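Local coordinates for glutamine cyclotransferase (Xanthomonas campestris, PDB 3MBR), which probably converts N-terminal glutamine of peptides to pyroglutamate, as a glutaminyl cyclase built as a calcium-binding five-bladed beta-propeller, at residues G25-R30 with Y90-L95; V48-G53 with H215-V220; R76-T81 with S115-S120. The protein carries 1 engineered substitution. All coordinates share one frame; numbering follows the deposited sequence.

Contact 1: residues G25-R30 with Y90-L95; sequences GLFYLR and YDLATL. With CA (calcium ion), chain B.
Leu29 and Leu92 bring 25-30 and 90-95 closest, with CA atoms 10.3 Å apart and no hydrogen bond between the backbones. The two segments belong to neighbouring blades of the five-bladed beta-propeller. One is the first strand of its blade, running on into Arg30. The other is the end of strand 86-91 and the turn after it. The leucines reach for each other tip to tip. Leu29 has CG anti to the backbone N (chi1 177°). Leu29 CD2 and Leu92 CD1 are 3.3 Å apart, tighter than a usual carbon contact. The exact fit is doubtful, because the first torsion of Leu92 (chi1 -120°) is not staggered. Leu92 CD2 lies at the edge of the Phe27 ring, near its plane, 4.4 Å from Phe27 CZ. Exposed Arg30 lies at the edge of the contact. Its guanidinium lays one face over Leu29 CG. Arg30 NH2 is 4.2 Å from Leu92 CD1, in an oblique approach. Leu77 of strand 76-81 also packs on both Phe27 and Leu92. Next to Phe27, Leu26 O binds the calcium ion at 2.3 Å, together with water 1, Glu154, Leu155, Glu156 and Ile209. The turn carrying Leu92 is held by an Asx motif. Asp91 OD2 accepts on its anti side from both Thr94 OG1, at 2.9 Å, and Thr94 N, at 3.1 Å.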
loop_
_atom_site.group_PDB
_atom_site.type_symbol
_atom_site.label_atom_id
_atom_site.label_comp_id
_atom_site.label_asym_id
_atom_site.label_seq_id
_atom_site.Cartn_x
_atom_site.Cartn_y
_atom_site.Cartn_z
ATOM N N GLY A 25 -4.447 -0.864 2.640
ATOM C CA GLY A 25 -3.361 -1.436 1.816
ATOM C C GLY A 25 -3.980 -2.167 0.661
ATOM O O GLY A 25 -5.195 -2.559 0.724
ATOM N N LEU A 26 -3.221 -2.352 -0.406
ATOM C CA LEU A 26 -3.802 -2.966 -1.612
ATOM C C LEU A 26 -2.699 -3.662 -2.397
ATOM O O LEU A 26 -1.553 -3.152 -2.454
ATOM C CB LEU A 26 -4.371 -1.810 -2.496
ATOM C CG LEU A 26 -5.254 -2.203 -3.692
ATOM C CD1 LEU A 26 -6.633 -2.624 -3.265
ATOM C CD2 LEU A 26 -5.334 -0.976 -4.644
ATOM N N PHE A 27 -3.039 -4.813 -2.995
ATOM C CA PHE A 27 -2.094 -5.399 -3.979
ATOM C C PHE A 27 -2.870 -6.111 -5.035
ATOM O O PHE A 27 -4.123 -6.306 -4.864
ATOM C CB PHE A 27 -1.009 -6.266 -3.340
ATOM C CG PHE A 27 -1.504 -7.520 -2.677
ATOM C CD1 PHE A 27 -1.794 -8.660 -3.436
ATOM C CD2 PHE A 27 -1.621 -7.603 -1.272
ATOM C CE1 PHE A 27 -2.221 -9.901 -2.813
ATOM C CE2 PHE A 27 -2.064 -8.845 -0.672
ATOM C CZ PHE A 27 -2.333 -9.973 -1.442
ATOM N N TYR A 28 -2.265 -6.516 -6.105
ATOM C CA TYR A 28 -2.958 -7.188 -7.182
ATOM C C TYR A 28 -2.269 -8.542 -7.364
ATOM O O TYR A 28 -1.023 -8.683 -7.349
ATOM C CB TYR A 28 -2.764 -6.373 -8.464
ATOM C CG TYR A 28 -3.284 -7.022 -9.720
ATOM C CD1 TYR A 28 -2.529 -7.968 -10.381
ATOM C CD2 TYR A 28 -4.529 -6.746 -10.185
ATOM C CE1 TYR A 28 -2.956 -8.601 -11.548
ATOM C CE2 TYR A 28 -4.990 -7.363 -11.388
ATOM C CZ TYR A 28 -4.171 -8.286 -12.017
ATOM O OH TYR A 28 -4.596 -8.876 -13.212
ATOM N N LEU A 29 -3.086 -9.553 -7.596
ATOM C CA LEU A 29 -2.478 -10.846 -7.848
ATOM C C LEU A 29 -3.388 -11.720 -8.704
ATOM O O LEU A 29 -4.561 -11.885 -8.325
ATOM C CB LEU A 29 -2.207 -11.569 -6.459
ATOM C CG LEU A 29 -1.623 -12.985 -6.642
ATOM C CD1 LEU A 29 -0.295 -12.798 -7.217
ATOM C CD2 LEU A 29 -1.580 -13.601 -5.166
ATOM N N ARG A 30 -2.857 -12.231 -9.839
ATOM C CA ARG A 30 -3.609 -13.206 -10.692
ATOM C C ARG A 30 -5.029 -12.688 -10.985
ATOM O O ARG A 30 -6.044 -13.429 -10.904
ATOM C CB ARG A 30 -3.748 -14.561 -9.954
ATOM C CG ARG A 30 -2.808 -15.745 -10.178
ATOM C CD ARG A 30 -1.330 -15.601 -9.863
ATOM N NE ARG A 30 -0.754 -16.142 -8.586
ATOM C CZ ARG A 30 -1.385 -16.696 -7.543
ATOM N NH1 ARG A 30 -2.696 -16.893 -7.521
ATOM N NH2 ARG A 30 -0.673 -17.056 -6.494
ATOM N N TYR A 90 -1.689 -15.255 6.467
ATOM C CA TYR A 90 -2.833 -16.044 6.051
ATOM C C TYR A 90 -2.419 -16.959 4.917
ATOM O O TYR A 90 -1.558 -16.581 4.128
ATOM C CB TYR A 90 -3.970 -15.117 5.490
ATOM C CG TYR A 90 -4.490 -14.083 6.434
ATOM C CD1 TYR A 90 -3.838 -12.891 6.595
ATOM C CD2 TYR A 90 -5.653 -14.287 7.164
ATOM C CE1 TYR A 90 -4.307 -11.905 7.443
ATOM C CE2 TYR A 90 -6.159 -13.280 8.079
ATOM C CZ TYR A 90 -5.465 -12.074 8.187
ATOM O OH TYR A 90 -5.873 -11.005 9.002
ATOM N N ASP A 91 -3.081 -18.114 4.798
ATOM C CA ASP A 91 -3.009 -18.836 3.514
ATOM C C ASP A 91 -3.796 -17.982 2.520
ATOM O O ASP A 91 -4.954 -17.615 2.771
ATOM C CB ASP A 91 -3.692 -20.181 3.693
ATOM C CG ASP A 91 -3.789 -20.972 2.417
ATOM O OD1 ASP A 91 -2.720 -21.461 1.967
ATOM O OD2 ASP A 91 -4.932 -21.186 1.919
ATOM N N LEU A 92 -3.179 -17.634 1.406
ATOM C CA LEU A 92 -3.799 -16.784 0.427
ATOM C C LEU A 92 -5.085 -17.360 -0.144
ATOM O O LEU A 92 -6.095 -16.660 -0.250
ATOM C CB LEU A 92 -2.816 -16.635 -0.717
ATOM C CG LEU A 92 -2.219 -15.364 -1.210
ATOM C CD1 LEU A 92 -1.716 -15.715 -2.604
ATOM C CD2 LEU A 92 -3.178 -14.279 -1.291
ATOM N N ALA A 93 -5.061 -18.620 -0.547
ATOM C CA ALA A 93 -6.243 -19.198 -1.196
ATOM C C ALA A 93 -7.485 -19.165 -0.347
ATOM O O ALA A 93 -8.579 -18.853 -0.866
ATOM C CB ALA A 93 -5.947 -20.654 -1.595
ATOM N N THR A 94 -7.368 -19.594 0.923
ATOM C CA THR A 94 -8.533 -19.650 1.802
ATOM C C THR A 94 -8.756 -18.405 2.695
ATOM O O THR A 94 -9.786 -18.304 3.375
ATOM C CB THR A 94 -8.446 -20.834 2.798
ATOM O OG1 THR A 94 -7.244 -20.717 3.545
ATOM C CG2 THR A 94 -8.447 -22.257 2.153
ATOM N N LEU A 95 -7.791 -17.485 2.690
ATOM C CA LEU A 95 -7.738 -16.317 3.609
ATOM C C LEU A 95 -7.955 -16.748 5.062
ATOM O O LEU A 95 -8.758 -16.136 5.801
ATOM C CB LEU A 95 -8.726 -15.217 3.228
ATOM C CG LEU A 95 -8.470 -14.601 1.870
ATOM C CD1 LEU A 95 -9.555 -13.472 1.608
ATOM C CD2 LEU A 95 -7.107 -13.966 1.888
HETATM CA CA CA B . 0.319 -1.836 -2.254
HETATM O O HOH W 1 1.022 -3.593 -0.737
#

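Contact 2: residues V48-G53 with H215-V220; sequences VDLETG and HDRLFV
Arg217 and Phe219 both meet Leu50, which points at them from the turn after strand 44-49. The second segment starts at the surface with His215. A G1 beta bulge sets Asp216 and Arg217 together across from Asp212, and the strand begins there. Asp212 OD1 takes a hydrogen bond from His215 ND1 and a salt bridge from Arg217 NE, which helps to fix the guanidinium. Arg217 is bent at chi3 (-66°), and its guanidinium meets Leu50 CD2 obliquely, with Arg217 NH1 at 3.6 Å. Water 2 links the same NH1 to the first segment. It accepts from Arg217 NH1 at 3.0 Å and donates to Glu51 OE2 at 2.7 Å, so the two opposite charges are bridged without touching. Arg217 NH2 bonds weakly to Tyr28 OH. Two residues on, Phe219 points to the same side. The Phe219 ring points its edge at a face of the Arg217 guanidinium; Phe219 CZ stands 3.6 Å above the guanidinium plane, over its centre. Leu50 lies over a face of this ring. Leu50 CD1 makes a CH-pi contact, 4.2 Å from the centroid of the Phe219 ring and 26° off the normal, while Leu50 CD2 is 3.8 Å from Phe219 CZ. The contact joins blade 23-60 to the blade in which N-terminal strand 9-16 pairs with the C-terminal strands, the ring closure characteristic of beta-propellers.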
loop_
_atom_site.group_PDB
_atom_site.type_symbol
_atom_site.label_atom_id
_atom_site.label_comp_id
_atom_site.label_asym_id
_atom_site.label_seq_id
_atom_site.Cartn_x
_atom_site.Cartn_y
_atom_site.Cartn_z
ATOM N N VAL A 48 -11.102 -8.962 -4.137
ATOM C CA VAL A 48 -12.054 -8.085 -4.873
ATOM C C VAL A 48 -11.903 -8.252 -6.355
ATOM O O VAL A 48 -10.805 -8.350 -6.889
ATOM C CB VAL A 48 -11.880 -6.597 -4.437
ATOM C CG1 VAL A 48 -12.811 -5.664 -5.208
ATOM C CG2 VAL A 48 -11.983 -6.426 -2.923
ATOM N N ASP A 49 -13.031 -8.366 -7.006
ATOM C CA ASP A 49 -13.082 -8.389 -8.473
ATOM C C ASP A 49 -12.805 -6.972 -9.008
ATOM O O ASP A 49 -13.492 -6.004 -8.693
ATOM C CB ASP A 49 -14.472 -8.856 -8.937
ATOM C CG ASP A 49 -14.567 -8.928 -10.412
ATOM O OD1 ASP A 49 -15.250 -8.088 -11.040
ATOM O OD2 ASP A 49 -13.827 -9.765 -10.973
ATOM N N LEU A 50 -11.752 -6.823 -9.814
ATOM C CA LEU A 50 -11.411 -5.518 -10.346
ATOM C C LEU A 50 -12.526 -4.827 -11.090
ATOM O O LEU A 50 -12.797 -3.646 -10.893
ATOM C CB LEU A 50 -10.144 -5.682 -11.231
ATOM C CG LEU A 50 -9.748 -4.466 -12.034
ATOM C CD1 LEU A 50 -9.298 -3.274 -11.101
ATOM C CD2 LEU A 50 -8.664 -4.728 -13.077
ATOM N N GLU A 51 -13.142 -5.547 -12.001
ATOM C CA GLU A 51 -14.008 -4.914 -12.930
ATOM C C GLU A 51 -15.303 -4.407 -12.265
ATOM O O GLU A 51 -15.860 -3.397 -12.694
ATOM C CB GLU A 51 -14.354 -5.913 -14.041
ATOM C CG GLU A 51 -13.093 -6.187 -14.902
ATOM C CD GLU A 51 -12.688 -5.042 -15.803
ATOM O OE1 GLU A 51 -13.375 -3.990 -15.914
ATOM O OE2 GLU A 51 -11.632 -5.197 -16.401
ATOM N N THR A 52 -15.733 -5.087 -11.206
ATOM C CA THR A 52 -17.032 -4.807 -10.577
ATOM C C THR A 52 -16.857 -4.181 -9.182
ATOM O O THR A 52 -17.772 -3.576 -8.652
ATOM C CB THR A 52 -17.904 -6.048 -10.439
ATOM O OG1 THR A 52 -17.279 -6.961 -9.545
ATOM C CG2 THR A 52 -18.207 -6.675 -11.831
ATOM N N GLY A 53 -15.677 -4.325 -8.604
ATOM C CA GLY A 53 -15.488 -3.872 -7.211
ATOM C C GLY A 53 -16.142 -4.765 -6.168
ATOM O O GLY A 53 -16.159 -4.444 -5.009
ATOM N N HIS A 215 0.715 -7.213 -16.742
ATOM C CA HIS A 215 0.164 -6.359 -17.781
ATOM C C HIS A 215 0.568 -4.906 -17.648
ATOM O O HIS A 215 0.109 -4.105 -18.440
ATOM C CB HIS A 215 -1.369 -6.447 -17.823
ATOM C CG HIS A 215 -1.881 -7.841 -17.905
ATOM N ND1 HIS A 215 -2.358 -8.533 -16.800
ATOM C CD2 HIS A 215 -1.990 -8.702 -18.966
ATOM C CE1 HIS A 215 -2.737 -9.745 -17.182
ATOM N NE2 HIS A 215 -2.514 -9.881 -18.482
ATOM N N ASP A 216 1.451 -4.600 -16.667
ATOM C CA ASP A 216 1.963 -3.260 -16.385
ATOM C C ASP A 216 0.819 -2.306 -16.125
ATOM O O ASP A 216 0.742 -1.265 -16.776
ATOM C CB ASP A 216 2.852 -2.787 -17.578
ATOM C CG ASP A 216 3.581 -1.440 -17.304
ATOM O OD1 ASP A 216 3.722 -0.986 -16.134
ATOM O OD2 ASP A 216 4.013 -0.858 -18.324
ATOM N N ARG A 217 -0.035 -2.648 -15.169
ATOM C CA ARG A 217 -1.145 -1.745 -14.794
ATOM C C ARG A 217 -0.945 -1.295 -13.358
ATOM O O ARG A 217 -0.814 -2.163 -12.454
ATOM C CB ARG A 217 -2.501 -2.465 -14.930
ATOM C CG ARG A 217 -2.760 -3.018 -16.351
ATOM C CD ARG A 217 -4.167 -3.530 -16.500
ATOM N NE ARG A 217 -4.392 -4.694 -15.665
ATOM C CZ ARG A 217 -5.593 -5.239 -15.449
ATOM N NH1 ARG A 217 -6.694 -4.736 -16.085
ATOM N NH2 ARG A 217 -5.693 -6.298 -14.685
ATOM N N LEU A 218 -1.095 -0.005 -13.121
ATOM C CA LEU A 218 -0.944 0.585 -11.800
ATOM C C LEU A 218 -2.312 1.050 -11.333
ATOM O O LEU A 218 -2.967 1.829 -12.059
ATOM C CB LEU A 218 0.048 1.741 -11.891
ATOM C CG LEU A 218 0.354 2.378 -10.527
ATOM C CD1 LEU A 218 0.944 1.402 -9.571
ATOM C CD2 LEU A 218 1.329 3.576 -10.760
ATOM N N PHE A 219 -2.779 0.620 -10.140
ATOM C CA PHE A 219 -4.087 1.008 -9.641
ATOM C C PHE A 219 -3.939 1.786 -8.322
ATOM O O PHE A 219 -3.101 1.442 -7.477
ATOM C CB PHE A 219 -4.877 -0.273 -9.308
ATOM C CG PHE A 219 -5.084 -1.175 -10.514
ATOM C CD1 PHE A 219 -5.957 -0.828 -11.553
ATOM C CD2 PHE A 219 -4.388 -2.368 -10.589
ATOM C CE1 PHE A 219 -6.145 -1.705 -12.623
ATOM C CE2 PHE A 219 -4.567 -3.202 -11.650
ATOM C CZ PHE A 219 -5.430 -2.872 -12.667
ATOM N N VAL A 220 -4.813 2.774 -8.125
ATOM C CA VAL A 220 -4.832 3.495 -6.877
ATOM C C VAL A 220 -6.268 3.658 -6.347
ATOM O O VAL A 220 -7.211 3.869 -7.157
ATOM C CB VAL A 220 -4.151 4.901 -6.969
ATOM C CG1 VAL A 220 -2.714 4.774 -7.375
ATOM C CG2 VAL A 220 -4.815 5.803 -7.944
HETATM O O HOH W 2 -9.170 -6.315 -16.480
#

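Contact 3: residues R76-T81 with S115-S120; sequences RLIQLT and SHLYMS
Ile78 meets Leu117, and Leu80 meets Met119, in the seam between two neighbouring blades of the beta-propeller. Strands 76-81 and 117-120 are each the second of their blade. They run nearly parallel, at 17°, with axes 10.0 Å apart, so the sheets face each other through side chains alone. Ile78 CD1 and Leu117 CD1 touch at 3.9 Å as the two side chains cross obliquely. Both Leu80 methyls face the Met119 chain from one side. Leu80 CD1 is 3.9 Å from Met119 CG, and Leu80 CD2 is 4.1 Å from Met119 SD. Met119 has CG anti to the backbone N (chi1 176°) and an extended chain beyond it, which lays CG, SD and CE along the leucine methyls. Both pairs are buried, with only carbon and the thioether sulfur in touch. Leu110 of strand 109-112 touches Ile78, Leu80 and Met119. Further out, backbone bonds to strand 67-73 hold Ile78 and Leu80, through Val71 and through Ala68 and Gly69. At the C-terminal end of 115-120, Ser120, its side chain about 4 Å from that of the calcium ligand Leu155, sends OG to a hydrogen bond with Leu152 O.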
loop_
_atom_site.group_PDB
_atom_site.type_symbol
_atom_site.label_atom_id
_atom_site.label_comp_id
_atom_site.label_asym_id
_atom_site.label_seq_id
_atom_site.Cartn_x
_atom_site.Cartn_y
_atom_site.Cartn_z
ATOM N N ARG A 76 1.179 -17.071 0.507
ATOM C CA ARG A 76 0.796 -16.375 1.744
ATOM C C ARG A 76 0.370 -14.923 1.536
ATOM O O ARG A 76 0.860 -14.249 0.624
ATOM C CB ARG A 76 1.977 -16.380 2.782
ATOM C CG ARG A 76 2.389 -17.834 3.021
ATOM C CD ARG A 76 3.381 -18.114 4.014
ATOM N NE ARG A 76 4.692 -17.496 3.914
ATOM C CZ ARG A 76 5.746 -17.939 3.201
ATOM N NH1 ARG A 76 5.669 -18.952 2.348
ATOM N NH2 ARG A 76 6.895 -17.299 3.320
ATOM N N LEU A 77 -0.471 -14.450 2.453
ATOM C CA LEU A 77 -0.811 -13.029 2.569
ATOM C C LEU A 77 -0.339 -12.558 3.908
ATOM O O LEU A 77 -0.687 -13.131 4.935
ATOM C CB LEU A 77 -2.301 -12.803 2.343
ATOM C CG LEU A 77 -2.766 -11.384 2.173
ATOM C CD1 LEU A 77 -4.121 -11.446 1.537
ATOM C CD2 LEU A 77 -2.849 -10.649 3.458
ATOM N N ILE A 78 0.534 -11.567 3.908
ATOM C CA ILE A 78 1.132 -11.061 5.192
ATOM C C ILE A 78 0.519 -9.719 5.505
ATOM O O ILE A 78 0.425 -8.878 4.618
ATOM C CB ILE A 78 2.703 -10.997 5.019
ATOM C CG1 ILE A 78 3.226 -12.398 4.667
ATOM C CG2 ILE A 78 3.319 -10.431 6.278
ATOM C CD1 ILE A 78 4.604 -12.497 4.243
ATOM N N GLN A 79 0.126 -9.529 6.770
ATOM C CA GLN A 79 -0.536 -8.289 7.139
ATOM C C GLN A 79 0.033 -7.722 8.417
ATOM O O GLN A 79 0.332 -8.468 9.363
ATOM C CB GLN A 79 -2.017 -8.596 7.344
ATOM C CG GLN A 79 -2.841 -7.321 7.694
ATOM C CD GLN A 79 -4.297 -7.558 7.810
ATOM O OE1 GLN A 79 -4.741 -8.589 8.282
ATOM N NE2 GLN A 79 -5.092 -6.571 7.384
ATOM N N LEU A 80 0.129 -6.390 8.516
ATOM C CA LEU A 80 0.507 -5.663 9.731
ATOM C C LEU A 80 -0.729 -5.220 10.474
ATOM O O LEU A 80 -1.845 -5.289 9.950
ATOM C CB LEU A 80 1.401 -4.450 9.418
ATOM C CG LEU A 80 2.592 -4.731 8.531
ATOM C CD1 LEU A 80 3.251 -3.389 8.152
ATOM C CD2 LEU A 80 3.570 -5.636 9.256
ATOM N N THR A 81 -0.538 -4.802 11.732
ATOM C CA THR A 81 -1.632 -4.162 12.431
ATOM C C THR A 81 -1.200 -2.779 12.812
ATOM O O THR A 81 0.018 -2.471 12.938
ATOM C CB THR A 81 -2.017 -4.920 13.714
ATOM O OG1 THR A 81 -0.869 -5.017 14.584
ATOM C CG2 THR A 81 -2.630 -6.274 13.440
ATOM N N SER A 115 12.562 -10.896 -3.542
ATOM C CA SER A 115 13.339 -11.562 -2.512
ATOM C C SER A 115 12.958 -11.117 -1.117
ATOM O O SER A 115 13.116 -11.893 -0.171
ATOM C CB SER A 115 14.827 -11.214 -2.682
ATOM O OG SER A 115 15.270 -11.709 -3.939
ATOM N N HIS A 116 12.453 -9.880 -0.963
ATOM C CA HIS A 116 12.288 -9.302 0.381
ATOM C C HIS A 116 10.980 -8.568 0.490
ATOM O O HIS A 116 10.411 -8.131 -0.520
ATOM C CB HIS A 116 13.346 -8.265 0.734
ATOM C CG HIS A 116 14.685 -8.885 0.880
ATOM N ND1 HIS A 116 15.513 -9.034 -0.205
ATOM C CD2 HIS A 116 15.258 -9.533 1.921
ATOM C CE1 HIS A 116 16.623 -9.663 0.192
ATOM N NE2 HIS A 116 16.486 -9.994 1.472
ATOM N N LEU A 117 10.542 -8.399 1.735
ATOM C CA LEU A 117 9.417 -7.495 1.973
ATOM C C LEU A 117 9.976 -6.161 2.385
ATOM O O LEU A 117 11.114 -6.083 2.882
ATOM C CB LEU A 117 8.553 -8.013 3.173
ATOM C CG LEU A 117 8.151 -9.465 3.115
ATOM C CD1 LEU A 117 7.273 -9.715 4.326
ATOM C CD2 LEU A 117 7.475 -9.876 1.822
ATOM N N TYR A 118 9.203 -5.107 2.161
ATOM C CA TYR A 118 9.535 -3.713 2.545
ATOM C C TYR A 118 8.403 -3.195 3.388
ATOM O O TYR A 118 7.261 -3.312 3.025
ATOM C CB TYR A 118 9.745 -2.850 1.267
ATOM C CG TYR A 118 10.887 -3.353 0.447
ATOM C CD1 TYR A 118 10.690 -4.350 -0.510
ATOM C CD2 TYR A 118 12.141 -2.834 0.627
ATOM C CE1 TYR A 118 11.792 -4.889 -1.249
ATOM C CE2 TYR A 118 13.210 -3.289 -0.111
ATOM C CZ TYR A 118 13.042 -4.324 -1.059
ATOM O OH TYR A 118 14.137 -4.779 -1.827
ATOM N N MET A 119 8.743 -2.717 4.577
ATOM C CA MET A 119 7.727 -2.276 5.545
ATOM C C MET A 119 7.938 -0.780 5.911
ATOM O O MET A 119 9.018 -0.325 6.284
ATOM C CB MET A 119 7.946 -3.103 6.850
ATOM C CG MET A 119 7.059 -2.707 7.929
ATOM S SD MET A 119 7.197 -3.765 9.401
ATOM C CE MET A 119 6.450 -2.766 10.739
ATOM N N SER A 120 6.839 -0.050 5.848
ATOM C CA SER A 120 6.730 1.331 6.408
ATOM C C SER A 120 6.184 1.255 7.870
ATOM O O SER A 120 5.211 0.546 8.134
ATOM C CB SER A 120 5.733 2.174 5.577
ATOM O OG SER A 120 5.486 3.414 6.359
#

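All three contacts join neighbouring blades, and none uses a hydrogen bond made directly between its segments. Contact 3 is buried and apolar, deep between two second strands. Contact 2 is also buried at its leucine and phenylalanine, but charged groups and a water lie at its outer end. Contact 1 is partly buried and reaches from the calcium site to an exposed arginine. Blade 23-60 takes part in contacts 1 and 2, which touch where Tyr28 CD2 lies 3.8 Å from Phe219 CE2. Blade 67-102 takes part in contacts 1 and 3, and there Tyr90 N is 2.8 Å from Leu77 O. Contacts 2 and 3 do not touch.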